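Local coordinates for hypothetical protein (Burkholderia xenovorans, PDB 2O8Q) that is of unknown function but adopts a cupin-like fold and carries a nickel ion bound by three histidines, at residues F77-E80 with A84-L87. Sequence-based numbering, arbitrary orientation.
Sequences FEYE and AVML
Phe77 and Val85 face each other as an antiparallel hydrogen-bonded pair in the beta hairpin formed by strands 74-79 and 83-88. Phe77 N donates to Val85 O over 2.9 Å, and Val85 N returns a bond of 2.8 Å to Phe77 O. Phe77 O also receives a CA-H...O contact from Ala84, whose CA lies 3.2 Å away. Beyond this pair, Glu78 and Ala84 form a non-hydrogen-bonded pair.

Val85 points its side chain to the same side of the sheet as Phe77. Its CB passes 4.1 Å from Phe77 O, and there the two branches part. CG2, set anti to the carbonyl carbon of its own residue, reaches diagonally across to strand 74-79, meeting the Tyr79 ring at its edge, in the ring plane, 3.8 Å from CD2 and nearly as close to CE2. The far end of the Tyr79 ring is tied down by Gln95, whose NE2 donates a hydrogen bond to Tyr79 OH. On the other side of the pair, Leu87 CD1 meets the edge of the Phe77 ring 3.9 Å from CE2, while Ala93 of strand 92-94 touches both Leu87 and Tyr79.

On the face that carries Glu78 and Ala84, with CG anti to the backbone N (chi1 -170°), Glu78 runs out extended, lays CG 3.8 Å from Ala84 N, and carries its carboxylate to a salt bridge with Arg102 of strand 101-106, which flanks strand 74-79 on the side away from strand 83-88. The Phe77 side chain lies about 6 Å from the nickel ion. Two backbone bonds thus fix the register here, whereas the side chains of Phe77, Tyr79, Val85 and Leu87 meet across the hairpin by apolar contact alone; the polar anchoring of Glu78 and Tyr79 comes from Arg102 and Gln95, outside the paired segments.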
loop_
_atom_site.group_PDB
_atom_site.type_symbol
_atom_site.label_atom_id
_atom_site.label_comp_id
_atom_site.label_asym_id
_atom_site.label_seq_id
_atom_site.Cartn_x
_atom_site.Cartn_y
_atom_site.Cartn_z
ATOM N N PHE A 77 -25.034 1.713 -4.366
ATOM C CA PHE A 77 -24.012 2.218 -5.252
ATOM C C PHE A 77 -24.269 1.674 -6.642
ATOM O O PHE A 77 -25.076 0.745 -6.866
ATOM C CB PHE A 77 -22.655 1.676 -4.802
ATOM C CG PHE A 77 -22.196 2.192 -3.449
ATOM C CD1 PHE A 77 -22.148 3.546 -3.207
ATOM C CD2 PHE A 77 -21.736 1.318 -2.472
ATOM C CE1 PHE A 77 -21.700 4.035 -1.971
ATOM C CE2 PHE A 77 -21.243 1.799 -1.254
ATOM C CZ PHE A 77 -21.226 3.136 -1.001
ATOM N N GLU A 78 -23.654 2.291 -7.645
ATOM C CA GLU A 78 -23.682 1.770 -8.995
ATOM C C GLU A 78 -22.265 1.846 -9.540
ATOM O O GLU A 78 -21.587 2.849 -9.367
ATOM C CB GLU A 78 -24.650 2.527 -9.917
ATOM C CG GLU A 78 -24.855 1.833 -11.228
ATOM C CD GLU A 78 -25.739 2.600 -12.207
ATOM O OE1 GLU A 78 -26.301 3.650 -11.815
ATOM O OE2 GLU A 78 -25.873 2.132 -13.365
ATOM N N TYR A 79 -21.865 0.760 -10.200
ATOM C CA TYR A 79 -20.524 0.617 -10.709
ATOM C C TYR A 79 -20.513 0.404 -12.183
ATOM O O TYR A 79 -21.405 -0.233 -12.723
ATOM C CB TYR A 79 -19.800 -0.565 -10.058
ATOM C CG TYR A 79 -19.625 -0.316 -8.596
ATOM C CD1 TYR A 79 -18.573 0.497 -8.074
ATOM C CD2 TYR A 79 -20.517 -0.890 -7.654
ATOM C CE1 TYR A 79 -18.480 0.766 -6.757
ATOM C CE2 TYR A 79 -20.402 -0.606 -6.334
ATOM C CZ TYR A 79 -19.348 0.176 -5.861
ATOM O OH TYR A 79 -19.237 0.459 -4.543
ATOM N N GLU A 80 -19.474 0.903 -12.838
ATOM C CA GLU A 80 -19.384 0.688 -14.263
ATOM C C GLU A 80 -19.365 -0.834 -14.527
ATOM O O GLU A 80 -20.166 -1.336 -15.341
ATOM C CB GLU A 80 -18.168 1.400 -14.857
ATOM C CG GLU A 80 -18.278 1.557 -16.369
ATOM C CD GLU A 80 -17.059 2.115 -17.020
ATOM O OE1 GLU A 80 -16.080 2.425 -16.316
ATOM O OE2 GLU A 80 -17.073 2.238 -18.263
ATOM N N ALA A 84 -25.739 -1.794 -10.297
ATOM C CA ALA A 84 -26.242 -1.339 -9.005
ATOM C C ALA A 84 -26.096 -2.425 -7.965
ATOM O O ALA A 84 -26.287 -3.633 -8.237
ATOM C CB ALA A 84 -27.704 -0.868 -9.119
ATOM N N VAL A 85 -25.758 -1.975 -6.762
ATOM C CA VAL A 85 -25.478 -2.833 -5.615
ATOM C C VAL A 85 -26.129 -2.202 -4.404
ATOM O O VAL A 85 -25.796 -1.071 -4.049
ATOM C CB VAL A 85 -23.937 -2.871 -5.272
ATOM C CG1 VAL A 85 -23.742 -3.691 -4.003
ATOM C CG2 VAL A 85 -23.111 -3.378 -6.432
HETATM N N MSE A 86 -26.975 -2.946 -3.710
HETATM C CA MSE A 86 -27.565 -2.506 -2.464
HETATM C C MSE A 86 -26.859 -3.159 -1.247
HETATM O O MSE A 86 -26.803 -4.377 -1.154
HETATM C CB MSE A 86 -29.037 -2.854 -2.459
HETATM C CG MSE A 86 -29.686 -2.736 -1.117
HETATM SE SE MSE A 86 -30.024 -0.871 -0.726
HETATM C CE MSE A 86 -31.391 -0.411 -2.045
ATOM N N LEU A 87 -26.304 -2.359 -0.342
ATOM C CA LEU A 87 -25.606 -2.880 0.800
ATOM C C LEU A 87 -26.348 -2.543 2.088
ATOM O O LEU A 87 -26.738 -1.396 2.284
ATOM C CB LEU A 87 -24.203 -2.244 0.919
ATOM C CG LEU A 87 -23.169 -2.498 -0.142
ATOM C CD1 LEU A 87 -21.825 -1.739 0.255
ATOM C CD2 LEU A 87 -22.958 -3.993 -0.278
#